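Post-proline cleaving enzyme (Rickettsia typhi, PDB 4HVT) is probably a serine oligopeptidase that cleaves peptide chains after proline, as in the prolyl oligopeptidase family. Local coordinates at residues 62-67 against 694-699; 66-71 against 88-93; 584-589 against 639-644. All coordinates share one frame; numbering follows the deposited sequence.

Interaction 1 (62-67 against 694-699)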
ATOM      1  N   GLU A  62     -21.395 -14.847  -4.007  1.00 27.11           N
ATOM      2  CA  GLU A  62     -20.180 -15.296  -3.358  1.00 27.58           C
ATOM      3  C   GLU A  62     -19.438 -14.124  -2.750  1.00 24.95           C
ATOM      4  O   GLU A  62     -18.958 -14.227  -1.640  1.00 24.13           O
ATOM      5  CB  GLU A  62     -19.280 -16.035  -4.330  1.00 30.16           C
ATOM      6  CG  GLU A  62     -19.923 -17.271  -4.891  1.00 35.11           C
ATOM      7  CD  GLU A  62     -19.147 -18.511  -4.585  1.00 39.48           C
ATOM      8  OE1 GLU A  62     -18.862 -18.730  -3.370  1.00 42.98           O
ATOM      9  OE2 GLU A  62     -18.849 -19.256  -5.545  1.00 43.38           O
ATOM     10  N   ILE A  63     -19.383 -13.001  -3.470  1.00 23.05           N
ATOM     11  CA  ILE A  63     -18.647 -11.833  -2.968  1.00 22.20           C
ATOM     12  C   ILE A  63     -19.341 -11.169  -1.801  1.00 21.39           C
ATOM     13  O   ILE A  63     -18.719 -10.810  -0.806  1.00 19.78           O
ATOM     14  CB  ILE A  63     -18.505 -10.776  -4.077  1.00 22.42           C
ATOM     15  CG1 ILE A  63     -17.824 -11.376  -5.309  1.00 23.66           C
ATOM     16  CG2 ILE A  63     -17.869  -9.529  -3.515  1.00 21.61           C
ATOM     17  CD1 ILE A  63     -16.342 -11.273  -5.373  1.00 23.88           C
ATOM     18  N   GLU A  64     -20.660 -11.019  -1.916  1.00 22.29           N
ATOM     19  CA  GLU A  64     -21.438 -10.439  -0.835  1.00 22.84           C
ATOM     20  C   GLU A  64     -21.348 -11.301   0.447  1.00 22.79           C
ATOM     21  O   GLU A  64     -21.211 -10.767   1.548  1.00 22.29           O
ATOM     22  CB  GLU A  64     -22.869 -10.191  -1.275  1.00 24.14           C
ATOM     23  CG  GLU A  64     -22.938  -9.085  -2.319  1.00 24.66           C
ATOM     24  CD  GLU A  64     -24.327  -8.599  -2.626  1.00 26.14           C
ATOM     25  OE1 GLU A  64     -25.297  -9.350  -2.402  1.00 26.20           O
ATOM     26  OE2 GLU A  64     -24.434  -7.460  -3.114  1.00 26.38           O
ATOM     27  N   THR A  65     -21.355 -12.612   0.291  1.00 23.13           N
ATOM     28  CA  THR A  65     -21.227 -13.499   1.462  1.00 23.77           C
ATOM     29  C   THR A  65     -19.923 -13.219   2.194  1.00 22.80           C
ATOM     30  O   THR A  65     -19.869 -13.319   3.415  1.00 22.58           O
ATOM     31  CB  THR A  65     -21.271 -14.986   1.071  1.00 24.58           C
ATOM     32  OG1 THR A  65     -22.535 -15.229   0.472  1.00 25.25           O
ATOM     33  CG2 THR A  65     -21.118 -15.912   2.283  1.00 25.88           C
ATOM     34  N   ILE A  66     -18.873 -12.920   1.445  1.00 21.96           N
ATOM     35  CA  ILE A  66     -17.561 -12.712   2.057  1.00 20.99           C
ATOM     36  C   ILE A  66     -17.459 -11.302   2.644  1.00 20.13           C
ATOM     37  O   ILE A  66     -17.014 -11.110   3.785  1.00 19.33           O
ATOM     38  CB  ILE A  66     -16.415 -12.938   1.063  1.00 21.46           C
ATOM     39  CG1 ILE A  66     -16.303 -14.432   0.719  1.00 22.65           C
ATOM     40  CG2 ILE A  66     -15.106 -12.439   1.641  1.00 20.74           C
ATOM     41  CD1 ILE A  66     -15.602 -14.719  -0.598  1.00 23.37           C
ATOM     42  N   PHE A  67     -17.846 -10.309   1.863  1.00 19.80           N
ATOM     43  CA  PHE A  67     -17.646  -8.934   2.270  1.00 19.43           C
ATOM     44  C   PHE A  67     -18.514  -8.558   3.458  1.00 19.44           C
ATOM     45  O   PHE A  67     -18.091  -7.754   4.313  1.00 19.18           O
ATOM     46  CB  PHE A  67     -17.921  -7.948   1.118  1.00 19.98           C
ATOM     47  CG  PHE A  67     -16.741  -7.640   0.259  1.00 20.09           C
ATOM     48  CD1 PHE A  67     -16.157  -8.603  -0.540  1.00 21.07           C
ATOM     49  CD2 PHE A  67     -16.277  -6.349   0.162  1.00 21.11           C
ATOM     50  CE1 PHE A  67     -15.096  -8.291  -1.382  1.00 21.41           C
ATOM     51  CE2 PHE A  67     -15.205  -6.045  -0.664  1.00 20.87           C
ATOM     52  CZ  PHE A  67     -14.625  -7.021  -1.438  1.00 20.32           C
ATOM     53  N   TYR A 694     -17.295  -3.353  -7.035  1.00 18.20           N
ATOM     54  CA  TYR A 694     -16.108  -3.405  -7.876  1.00 17.94           C
ATOM     55  C   TYR A 694     -15.617  -4.851  -8.103  1.00 17.92           C
ATOM     56  O   TYR A 694     -15.394  -5.283  -9.241  1.00 17.94           O
ATOM     57  CB  TYR A 694     -15.024  -2.564  -7.204  1.00 17.75           C
ATOM     58  CG  TYR A 694     -13.754  -2.465  -7.957  1.00 17.27           C
ATOM     59  CD1 TYR A 694     -12.772  -3.425  -7.848  1.00 16.67           C
ATOM     60  CD2 TYR A 694     -13.531  -1.383  -8.834  1.00 17.50           C
ATOM     61  CE1 TYR A 694     -11.595  -3.324  -8.559  1.00 16.84           C
ATOM     62  CE2 TYR A 694     -12.328  -1.240  -9.489  1.00 17.14           C
ATOM     63  CZ  TYR A 694     -11.394  -2.214  -9.410  1.00 16.91           C
ATOM     64  OH  TYR A 694     -10.217  -2.121 -10.049  1.00 17.03           O
ATOM     65  N   PHE A 695     -15.508  -5.621  -7.028  1.00 17.35           N
ATOM     66  CA  PHE A 695     -15.055  -7.009  -7.148  1.00 17.86           C
ATOM     67  C   PHE A 695     -16.066  -7.981  -7.769  1.00 18.21           C
ATOM     68  O   PHE A 695     -15.680  -8.926  -8.429  1.00 18.35           O
ATOM     69  CB  PHE A 695     -14.513  -7.526  -5.826  1.00 17.93           C
ATOM     70  CG  PHE A 695     -13.176  -6.933  -5.509  1.00 19.20           C
ATOM     71  CD1 PHE A 695     -12.087  -7.170  -6.375  1.00 20.04           C
ATOM     72  CD2 PHE A 695     -13.047  -6.013  -4.510  1.00 19.04           C
ATOM     73  CE1 PHE A 695     -10.849  -6.617  -6.145  1.00 20.26           C
ATOM     74  CE2 PHE A 695     -11.802  -5.467  -4.243  1.00 18.98           C
ATOM     75  CZ  PHE A 695     -10.713  -5.745  -5.076  1.00 20.18           C
ATOM     76  N   ILE A 696     -17.340  -7.705  -7.608  1.00 18.61           N
ATOM     77  CA  ILE A 696     -18.349  -8.448  -8.362  1.00 19.03           C
ATOM     78  C   ILE A 696     -18.186  -8.212  -9.861  1.00 19.00           C
ATOM     79  O   ILE A 696     -18.289  -9.143 -10.663  1.00 19.33           O
ATOM     80  CB  ILE A 696     -19.790  -8.074  -7.917  1.00 20.06           C
ATOM     81  CG1 ILE A 696     -20.069  -8.526  -6.475  1.00 20.11           C
ATOM     82  CG2 ILE A 696     -20.830  -8.629  -8.868  1.00 21.06           C
ATOM     83  CD1 ILE A 696     -21.145  -7.659  -5.840  1.00 20.64           C
ATOM     84  N   ASN A 697     -17.984  -6.958 -10.243  1.00 18.55           N
ATOM     85  CA  ASN A 697     -17.786  -6.625 -11.657  1.00 19.01           C
ATOM     86  C   ASN A 697     -16.518  -7.267 -12.201  1.00 18.63           C
ATOM     87  O   ASN A 697     -16.540  -7.917 -13.283  1.00 19.56           O
ATOM     88  CB  ASN A 697     -17.740  -5.144 -11.820  1.00 18.61           C
ATOM     89  CG  ASN A 697     -19.109  -4.503 -11.715  1.00 19.60           C
ATOM     90  OD1 ASN A 697     -20.136  -5.149 -12.002  1.00 21.20           O
ATOM     91  ND2 ASN A 697     -19.141  -3.201 -11.338  1.00 19.50           N
ATOM     92  N   LEU A 698     -15.444  -7.164 -11.423  1.00 17.63           N
ATOM     93  CA  LEU A 698     -14.163  -7.701 -11.847  1.00 17.81           C
ATOM     94  C   LEU A 698     -14.169  -9.227 -12.006  1.00 18.05           C
ATOM     95  O   LEU A 698     -13.651  -9.759 -13.002  1.00 17.65           O
ATOM     96  CB  LEU A 698     -13.060  -7.245 -10.869  1.00 17.65           C
ATOM     97  CG  LEU A 698     -11.647  -7.575 -11.364  1.00 17.97           C
ATOM     98  CD1 LEU A 698     -10.659  -6.465 -11.156  1.00 18.36           C
ATOM     99  CD2 LEU A 698     -11.235  -8.864 -10.687  1.00 17.99           C
ATOM    100  N   TYR A 699     -14.718  -9.901 -11.007  1.00 17.51           N
ATOM    101  CA  TYR A 699     -14.751 -11.383 -11.013  1.00 18.38           C
ATOM    102  C   TYR A 699     -15.792 -11.930 -11.992  1.00 18.82           C
ATOM    103  O   TYR A 699     -15.561 -12.978 -12.558  1.00 18.73           O
ATOM    104  CB  TYR A 699     -14.825 -11.992  -9.601  1.00 18.90           C
ATOM    105  CG  TYR A 699     -13.468 -12.014  -8.984  1.00 19.51           C
ATOM    106  CD1 TYR A 699     -12.523 -12.964  -9.363  1.00 20.56           C
ATOM    107  CD2 TYR A 699     -13.123 -11.102  -8.032  1.00 18.91           C
ATOM    108  CE1 TYR A 699     -11.264 -12.966  -8.817  1.00 20.87           C
ATOM    109  CE2 TYR A 699     -11.866 -11.092  -7.488  1.00 19.80           C
ATOM    110  CZ  TYR A 699     -10.944 -12.017  -7.875  1.00 21.10           C
ATOM    111  OH  TYR A 699      -9.685 -12.003  -7.318  1.00 22.80           O
TER
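I63 and I696 meet where the helices 62-67 and 694-699 come closest. Their side chains lie at a slant to each other. The branch point of I63 does the touching: its CB is 3.6 Å from CG1 of I696. In I696, CG1 is anti to the carbonyl carbon (chi1 -66°). This brings it round to I63, although the CB of I696 starts out to one side. The other end of I63 reaches further along the partner helix. Its CD1 lies 4.2 Å from CB of F695 and 4.2 Å from CD2 of Y699, so it bridges two residues one helical turn apart. One turn on from I63, F67 points its far end at F695: CZ of F67 lies 3.6 Å from CD2 of F695. The two aromatic side chains cross at about a right angle. E64 adds its CG beside CD1 of I696.

No hydrogen bond crosses the contact. It is held by apolar packing, and helix 498-505 extends it through I499, which touches F67 and Y699. The short axes pass 9.9 Å apart and run at 145°. This is roughly antiparallel helix packing, joining helix 56-67 near the N-terminus to helix 688-706, the C-terminal helix of the alpha/beta-hydrolase domain.

Interaction 2 (66-71 against 88-93). With EDO (1,2-ethanediol), chain C.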
ATOM      1  N   ILE A  66     -18.873 -12.920   1.445  1.00 21.96           N
ATOM      2  CA  ILE A  66     -17.561 -12.712   2.057  1.00 20.99           C
ATOM      3  C   ILE A  66     -17.459 -11.302   2.644  1.00 20.13           C
ATOM      4  O   ILE A  66     -17.014 -11.110   3.785  1.00 19.33           O
ATOM      5  CB  ILE A  66     -16.415 -12.938   1.063  1.00 21.46           C
ATOM      6  CG1 ILE A  66     -16.303 -14.432   0.719  1.00 22.65           C
ATOM      7  CG2 ILE A  66     -15.106 -12.439   1.641  1.00 20.74           C
ATOM      8  CD1 ILE A  66     -15.602 -14.719  -0.598  1.00 23.37           C
ATOM      9  N   PHE A  67     -17.846 -10.309   1.863  1.00 19.80           N
ATOM     10  CA  PHE A  67     -17.646  -8.934   2.270  1.00 19.43           C
ATOM     11  C   PHE A  67     -18.514  -8.558   3.458  1.00 19.44           C
ATOM     12  O   PHE A  67     -18.091  -7.754   4.313  1.00 19.18           O
ATOM     13  CB  PHE A  67     -17.921  -7.948   1.118  1.00 19.98           C
ATOM     14  CG  PHE A  67     -16.741  -7.640   0.259  1.00 20.09           C
ATOM     15  CD1 PHE A  67     -16.157  -8.603  -0.540  1.00 21.07           C
ATOM     16  CD2 PHE A  67     -16.277  -6.349   0.162  1.00 21.11           C
ATOM     17  CE1 PHE A  67     -15.096  -8.291  -1.382  1.00 21.41           C
ATOM     18  CE2 PHE A  67     -15.205  -6.045  -0.664  1.00 20.87           C
ATOM     19  CZ  PHE A  67     -14.625  -7.021  -1.438  1.00 20.32           C
ATOM     20  N   TYR A  68     -19.713  -9.150   3.541  1.00 20.06           N
ATOM     21  CA  TYR A  68     -20.661  -8.798   4.610  1.00 20.79           C
ATOM     22  C   TYR A  68     -20.729  -9.885   5.667  1.00 21.16           C
ATOM     23  O   TYR A  68     -21.682  -9.951   6.436  1.00 23.10           O
ATOM     24  CB  TYR A  68     -22.060  -8.519   4.032  1.00 21.41           C
ATOM     25  CG  TYR A  68     -22.040  -7.509   2.891  1.00 21.67           C
ATOM     26  CD1 TYR A  68     -21.161  -6.418   2.904  1.00 20.85           C
ATOM     27  CD2 TYR A  68     -22.908  -7.642   1.798  1.00 22.39           C
ATOM     28  CE1 TYR A  68     -21.131  -5.511   1.859  1.00 21.11           C
ATOM     29  CE2 TYR A  68     -22.899  -6.719   0.749  1.00 22.50           C
ATOM     30  CZ  TYR A  68     -21.987  -5.668   0.768  1.00 21.98           C
ATOM     31  OH  TYR A  68     -21.972  -4.720  -0.259  1.00 22.19           O
ATOM     32  N   ASP A  69     -19.737 -10.762   5.684  1.00 20.29           N
ATOM     33  CA  ASP A  69     -19.718 -11.870   6.645  1.00 20.70           C
ATOM     34  C   ASP A  69     -19.469 -11.354   8.070  1.00 20.03           C
ATOM     35  O   ASP A  69     -18.463 -10.717   8.357  1.00 18.66           O
ATOM     36  CB  ASP A  69     -18.647 -12.875   6.197  1.00 20.60           C
ATOM     37  CG  ASP A  69     -18.646 -14.162   6.983  1.00 21.46           C
ATOM     38  OD1 ASP A  69     -19.549 -14.367   7.798  1.00 22.30           O
ATOM     39  OD2 ASP A  69     -17.711 -14.966   6.739  1.00 21.58           O
ATOM     40  N   GLN A  70     -20.397 -11.655   8.982  1.00 20.71           N
ATOM     41  CA  GLN A  70     -20.151 -11.339  10.383  1.00 21.43           C
ATOM     42  C   GLN A  70     -19.001 -12.191  10.972  1.00 20.58           C
ATOM     43  O   GLN A  70     -18.513 -11.894  12.052  1.00 20.47           O
ATOM     44  CB  GLN A  70     -21.438 -11.537  11.211  1.00 23.17           C
ATOM     45  CG  GLN A  70     -22.532 -10.521  10.909  1.00 24.94           C
ATOM     46  CD  GLN A  70     -22.081  -9.096  11.123  1.00 25.51           C
ATOM     47  OE1 GLN A  70     -21.688  -8.726  12.229  1.00 27.32           O
ATOM     48  NE2 GLN A  70     -22.106  -8.279  10.061  1.00 26.21           N
ATOM     49  N   ARG A  71     -18.563 -13.235  10.278  1.00 20.40           N
ATOM     50  CA  ARG A  71     -17.419 -14.027  10.761  1.00 20.35           C
ATOM     51  C   ARG A  71     -16.073 -13.545  10.222  1.00 18.43           C
ATOM     52  O   ARG A  71     -15.080 -14.189  10.449  1.00 17.71           O
ATOM     53  CB  ARG A  71     -17.613 -15.532  10.497  1.00 22.62           C
ATOM     54  CG  ARG A  71     -18.886 -16.136  11.073  1.00 25.47           C
ATOM     55  CD  ARG A  71     -19.132 -17.542  10.471  1.00 28.15           C
ATOM     56  NE  ARG A  71     -18.899 -17.361   9.049  1.00 31.27           N
ATOM     57  CZ  ARG A  71     -18.741 -18.282   8.102  1.00 34.65           C
ATOM     58  NH1 ARG A  71     -18.898 -19.610   8.324  1.00 34.83           N
ATOM     59  NH2 ARG A  71     -18.494 -17.818   6.864  1.00 33.20           N
ATOM     60  N   MET A  88     -16.074  -2.900   9.014  1.00 15.75           N
ATOM     61  CA  MET A  88     -17.066  -2.574   8.009  1.00 16.60           C
ATOM     62  C   MET A  88     -17.946  -3.798   7.715  1.00 17.35           C
ATOM     63  O   MET A  88     -17.465  -4.919   7.666  1.00 16.72           O
ATOM     64  CB  MET A  88     -16.415  -2.156   6.682  1.00 17.44           C
ATOM     65  CG  MET A  88     -15.664  -0.839   6.752  1.00 17.37           C
ATOM     66  SD  MET A  88     -14.652  -0.564   5.264  1.00 19.19           S
ATOM     67  CE  MET A  88     -13.250  -1.494   5.796  1.00 20.46           C
ATOM     68  N   ASP A  89     -19.217  -3.531   7.449  1.00 18.39           N
ATOM     69  CA  ASP A  89     -20.118  -4.575   6.912  1.00 19.26           C
ATOM     70  C   ASP A  89     -21.213  -3.949   6.092  1.00 20.17           C
ATOM     71  O   ASP A  89     -21.116  -2.782   5.734  1.00 19.45           O
ATOM     72  CB  ASP A  89     -20.654  -5.494   8.030  1.00 20.27           C
ATOM     73  CG  ASP A  89     -21.496  -4.764   9.076  1.00 21.29           C
ATOM     74  OD1 ASP A  89     -21.987  -3.648   8.835  1.00 22.00           O
ATOM     75  OD2 ASP A  89     -21.657  -5.325  10.198  1.00 22.53           O
ATOM     76  N   ASP A  90     -22.282  -4.694   5.767  1.00 21.21           N
ATOM     77  CA  ASP A  90     -23.348  -4.076   4.938  1.00 22.58           C
ATOM     78  C   ASP A  90     -24.176  -3.029   5.698  1.00 22.45           C
ATOM     79  O   ASP A  90     -24.748  -2.111   5.087  1.00 22.89           O
ATOM     80  CB  ASP A  90     -24.270  -5.130   4.356  1.00 24.34           C
ATOM     81  CG  ASP A  90     -24.841  -6.030   5.398  1.00 25.59           C
ATOM     82  OD1 ASP A  90     -24.152  -6.409   6.367  1.00 26.90           O
ATOM     83  OD2 ASP A  90     -26.031  -6.380   5.266  1.00 28.24           O
ATOM     84  N   LYS A  91     -24.241  -3.137   7.021  1.00 21.94           N
ATOM     85  CA  LYS A  91     -24.933  -2.123   7.833  1.00 22.27           C
ATOM     86  C   LYS A  91     -24.069  -0.877   7.983  1.00 21.44           C
ATOM     87  O   LYS A  91     -24.588   0.224   8.059  1.00 22.41           O
ATOM     88  CB  LYS A  91     -25.245  -2.635   9.247  1.00 22.46           C
ATOM     89  N   ASN A  92     -22.746  -1.065   8.045  1.00 20.21           N
ATOM     90  CA  ASN A  92     -21.778   0.030   8.294  1.00 19.49           C
ATOM     91  C   ASN A  92     -20.689  -0.050   7.246  1.00 17.87           C
ATOM     92  O   ASN A  92     -19.546  -0.471   7.512  1.00 16.52           O
ATOM     93  CB  ASN A  92     -21.161  -0.042   9.708  1.00 19.50           C
ATOM     94  CG  ASN A  92     -22.093   0.498  10.758  1.00 20.93           C
ATOM     95  OD1 ASN A  92     -22.278   1.718  10.881  1.00 22.56           O
ATOM     96  ND2 ASN A  92     -22.707  -0.394  11.499  1.00 21.21           N
ATOM     97  N   PRO A  93     -21.049   0.324   6.016  1.00 17.91           N
ATOM     98  CA  PRO A  93     -20.028   0.250   4.986  1.00 17.13           C
ATOM     99  C   PRO A  93     -18.892   1.250   5.090  1.00 16.43           C
ATOM    100  O   PRO A  93     -17.799   0.952   4.622  1.00 15.56           O
ATOM    101  CB  PRO A  93     -20.823   0.463   3.690  1.00 17.73           C
ATOM    102  CG  PRO A  93     -22.005   1.280   4.102  1.00 18.46           C
ATOM    103  CD  PRO A  93     -22.366   0.714   5.463  1.00 18.74           C
TER
HETATM  104  C1  EDO C 802     -13.446  -6.343   8.859  1.00 24.49           C
HETATM  105  O1  EDO C 802     -13.775  -4.996   8.435  1.00 22.63           O
HETATM  106  C2  EDO C 802     -12.157  -6.284   9.689  1.00 23.84           C
HETATM  107  O2  EDO C 802     -12.337  -5.666  10.982  1.00 20.92           O
HETATM  108  O   HOH W   1     -23.646  -8.875   7.766  1.00 39.19           O
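Y68 lays its ring against D90, and Q70 reaches D89 beside it. In Y68 the CB lies 3.8 Å from OD1 of D90. The next atom, CG, is 3.6 Å from CB of D90. On one side of the ring, CD1 of Y68 comes to 3.5 Å from the backbone N of D90, while CD2 again faces CB. Further out, CE1 and CE2 also approach this CB, more loosely. CZ and OH lie beyond the contact with D90; the side chain also touches A692 of helix 688-706. The result is a CH-pi contact: CB of D90 sits over one face, 3.7 Å from the ring centroid. The carboxylate of D90 is turned 27° from the ring plane. The chi1 of D90, 54°, puts its CG between the backbone N and the carbonyl carbon, with the carboxylate near CB of Y68.

Q70 folds at chi2 and sends NE2 to OD2 of D89, 3.0 Å away. The bond is nearly straight. It lies close to the amide plane but meets the oxygen from above the carboxylate plane. The same OD2 also accepts from NE1 of W87, and OD1 takes the backbone N of N92 in an Asx motif. A water joins the Y68 carbonyl, NE2 of Q70 and OD1 of D90.

D89 is held by several neutral N-H donors, which probably favour its ionised form and fix its carboxylate's rotation. D90 is linked to Y68 and Q70 through water.

Interaction 3 (584-589 against 639-644)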
ATOM      1  N   GLY A 584      -5.791 -14.156 -22.580  1.00 19.94           N
ATOM      2  CA  GLY A 584      -7.213 -14.223 -22.932  1.00 20.29           C
ATOM      3  C   GLY A 584      -8.086 -13.138 -22.297  1.00 19.92           C
ATOM      4  O   GLY A 584      -9.212 -12.892 -22.763  1.00 21.19           O
ATOM      5  N   ALA A 585      -7.600 -12.511 -21.232  1.00 18.80           N
ATOM      6  CA  ALA A 585      -8.308 -11.431 -20.542  1.00 17.96           C
ATOM      7  C   ALA A 585      -7.333 -10.603 -19.667  1.00 16.78           C
ATOM      8  O   ALA A 585      -6.268 -11.075 -19.222  1.00 16.12           O
ATOM      9  CB  ALA A 585      -9.438 -11.965 -19.673  1.00 17.95           C
ATOM     10  N   VAL A 586      -7.685  -9.350 -19.557  1.00 16.16           N
ATOM     11  CA  VAL A 586      -6.884  -8.387 -18.828  1.00 15.47           C
ATOM     12  C   VAL A 586      -7.765  -7.487 -17.943  1.00 15.25           C
ATOM     13  O   VAL A 586      -8.812  -7.022 -18.371  1.00 15.78           O
ATOM     14  CB  VAL A 586      -6.124  -7.478 -19.791  1.00 15.46           C
ATOM     15  CG1 VAL A 586      -5.197  -6.551 -19.029  1.00 14.74           C
ATOM     16  CG2 VAL A 586      -5.284  -8.243 -20.814  1.00 15.81           C
ATOM     17  N   ALA A 587      -7.315  -7.214 -16.721  1.00 14.72           N
ATOM     18  CA  ALA A 587      -7.885  -6.140 -15.891  1.00 14.29           C
ATOM     19  C   ALA A 587      -6.774  -5.132 -15.565  1.00 13.75           C
ATOM     20  O   ALA A 587      -5.763  -5.481 -14.997  1.00 13.21           O
ATOM     21  CB  ALA A 587      -8.548  -6.701 -14.651  1.00 14.26           C
ATOM     22  N   CYS A 588      -6.955  -3.916 -16.083  1.00 13.76           N
ATOM     23  CA  CYS A 588      -6.052  -2.798 -15.981  1.00 13.63           C
ATOM     24  C   CYS A 588      -6.694  -1.819 -15.007  1.00 13.74           C
ATOM     25  O   CYS A 588      -7.604  -1.050 -15.366  1.00 14.08           O
ATOM     26  CB  CYS A 588      -5.926  -2.221 -17.356  1.00 13.82           C
ATOM     27  SG  CYS A 588      -4.734  -0.881 -17.478  1.00 13.11           S
ATOM     28  N   GLU A 589      -6.247  -1.869 -13.760  1.00 13.53           N
ATOM     29  CA  GLU A 589      -6.968  -1.199 -12.694  1.00 13.88           C
ATOM     30  C   GLU A 589      -6.243   0.074 -12.259  1.00 13.13           C
ATOM     31  O   GLU A 589      -5.020   0.028 -12.045  1.00 12.74           O
ATOM     32  CB  GLU A 589      -7.075  -2.120 -11.491  1.00 14.73           C
ATOM     33  CG  GLU A 589      -7.640  -3.472 -11.816  1.00 16.56           C
ATOM     34  CD  GLU A 589      -7.733  -4.345 -10.597  1.00 17.15           C
ATOM     35  OE1 GLU A 589      -8.587  -4.071  -9.708  1.00 17.53           O
ATOM     36  OE2 GLU A 589      -6.929  -5.320 -10.532  1.00 20.77           O
ATOM     37  N   PRO A 639      -6.519  -8.970 -26.224  1.00 22.42           N
ATOM     38  CA  PRO A 639      -7.360  -9.699 -25.288  1.00 22.35           C
ATOM     39  C   PRO A 639      -8.357  -8.698 -24.707  1.00 22.12           C
ATOM     40  O   PRO A 639      -8.011  -7.515 -24.561  1.00 21.14           O
ATOM     41  CB  PRO A 639      -6.384 -10.220 -24.228  1.00 21.64           C
ATOM     42  CG  PRO A 639      -5.110  -9.550 -24.459  1.00 21.40           C
ATOM     43  CD  PRO A 639      -5.116  -8.902 -25.828  1.00 21.60           C
ATOM     44  N   THR A 640      -9.569  -9.184 -24.420  1.00 22.43           N
ATOM     45  CA  THR A 640     -10.628  -8.398 -23.794  1.00 22.08           C
ATOM     46  C   THR A 640     -10.086  -7.836 -22.500  1.00 20.61           C
ATOM     47  O   THR A 640      -9.422  -8.547 -21.755  1.00 19.47           O
ATOM     48  CB  THR A 640     -11.891  -9.240 -23.516  1.00 23.50           C
ATOM     49  OG1 THR A 640     -12.965  -8.411 -23.059  1.00 24.73           O
ATOM     50  CG2 THR A 640     -11.664 -10.410 -22.562  1.00 23.72           C
ATOM     51  N   VAL A 641     -10.348  -6.558 -22.272  1.00 19.92           N
ATOM     52  CA  VAL A 641      -9.766  -5.860 -21.152  1.00 18.84           C
ATOM     53  C   VAL A 641     -10.841  -5.113 -20.380  1.00 18.64           C
ATOM     54  O   VAL A 641     -11.750  -4.498 -20.956  1.00 18.85           O
ATOM     55  CB  VAL A 641      -8.624  -4.911 -21.573  1.00 18.87           C
ATOM     56  CG1 VAL A 641      -9.085  -3.966 -22.640  1.00 19.98           C
ATOM     57  CG2 VAL A 641      -8.081  -4.115 -20.395  1.00 17.84           C
ATOM     58  N   LEU A 642     -10.733  -5.168 -19.054  1.00 18.01           N
ATOM     59  CA  LEU A 642     -11.524  -4.350 -18.142  1.00 18.09           C
ATOM     60  C   LEU A 642     -10.632  -3.227 -17.629  1.00 17.14           C
ATOM     61  O   LEU A 642      -9.565  -3.480 -17.131  1.00 16.49           O
ATOM     62  CB  LEU A 642     -11.987  -5.199 -16.927  1.00 18.63           C
ATOM     63  CG  LEU A 642     -12.686  -4.428 -15.791  1.00 19.12           C
ATOM     64  CD1 LEU A 642     -13.944  -3.722 -16.270  1.00 20.08           C
ATOM     65  CD2 LEU A 642     -13.135  -5.363 -14.651  1.00 19.70           C
ATOM     66  N   ILE A 643     -11.042  -1.977 -17.853  1.00 16.98           N
ATOM     67  CA  ILE A 643     -10.221  -0.803 -17.473  1.00 16.36           C
ATOM     68  C   ILE A 643     -10.965  -0.081 -16.380  1.00 16.34           C
ATOM     69  O   ILE A 643     -12.164   0.173 -16.484  1.00 16.37           O
ATOM     70  CB  ILE A 643     -10.065   0.135 -18.655  1.00 16.60           C
ATOM     71  CG1 ILE A 643      -9.375  -0.541 -19.870  1.00 16.75           C
ATOM     72  CG2 ILE A 643      -9.283   1.320 -18.214  1.00 15.83           C
ATOM     73  CD1 ILE A 643      -9.507   0.214 -21.197  1.00 17.09           C
ATOM     74  N   THR A 644     -10.294   0.226 -15.285  1.00 16.18           N
ATOM     75  CA  THR A 644     -10.985   0.954 -14.195  1.00 16.60           C
ATOM     76  C   THR A 644     -10.246   2.223 -13.785  1.00 16.03           C
ATOM     77  O   THR A 644      -9.016   2.256 -13.775  1.00 15.92           O
ATOM     78  CB  THR A 644     -11.194   0.057 -12.956  1.00 16.43           C
ATOM     79  OG1 THR A 644      -9.932  -0.161 -12.252  1.00 16.41           O
ATOM     80  CG2 THR A 644     -11.796  -1.281 -13.367  1.00 17.25           C
TER
HETATM   81  O   HOH W   2      -9.822 -12.111 -25.187  1.00 23.10           O
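V586 holds CG1 anti to its backbone N (chi1 -175°), which swings CG2 back toward P639, 3.9 Å from the proline CG. V641 has chi1 54°, and this turns its CG2 toward the neighbouring strand, 3.9 Å from CB of V586. That methyl also faces CB of C588. V586, V641 and C588 lie on one face of the sheet. On the other face, A585 packs on CG2 of T640, and CB of A587 lies near CB of L642. At the far end, E589 and T644 stand side by side and point the same way. OG1 of T644 is 3.5 Å from CB of E589.

The strands run parallel, 13° apart, in matched register. Four backbone hydrogen bonds join them. N of V586 donates to O of T640 at 2.9 Å, and N of L642 donates to O of V586 at 2.8 Å. N of C588 then gives to O of L642 at 2.8 Å. N of T644 closes the ladder on O of C588 at 3.0 Å. Before the first of these bonds, a water links O of G584 to N of T640.

The pair lies toward one side of the eight-stranded alpha/beta-hydrolase sheet, between strand 560-565 and the outermost strand 672-677. Helix 688-706 covers the face of A587 and E589, and OH of Y694 bonds to both E589 and T644. Helices 567-578 and 655-664 cover the other face, where M576 meets V586, P639 and V641.

Overall arrangement
Interactions 1 and 2 follow one another on helix 56-67 and share I66 and F67; their centres are about 12 Å apart. Interaction 1 spans most of the chain, joining this early helix to helix 688-706. Interaction 2 is local and ties the end of the helix to the loop between strands 82-87 and 96-101. Interaction 3 falls between the two ends of interaction 1 in sequence, in the sheet of the hydrolase domain. Helix 688-706 connects interactions 1 and 3, whose centres are about 17 Å apart: its Y694 and L698 touch residues of strands 585-589 and 640-646. Interactions 2 and 3 do not touch. Helix 56-67 is thus packed onto the C-terminal hydrolase domain.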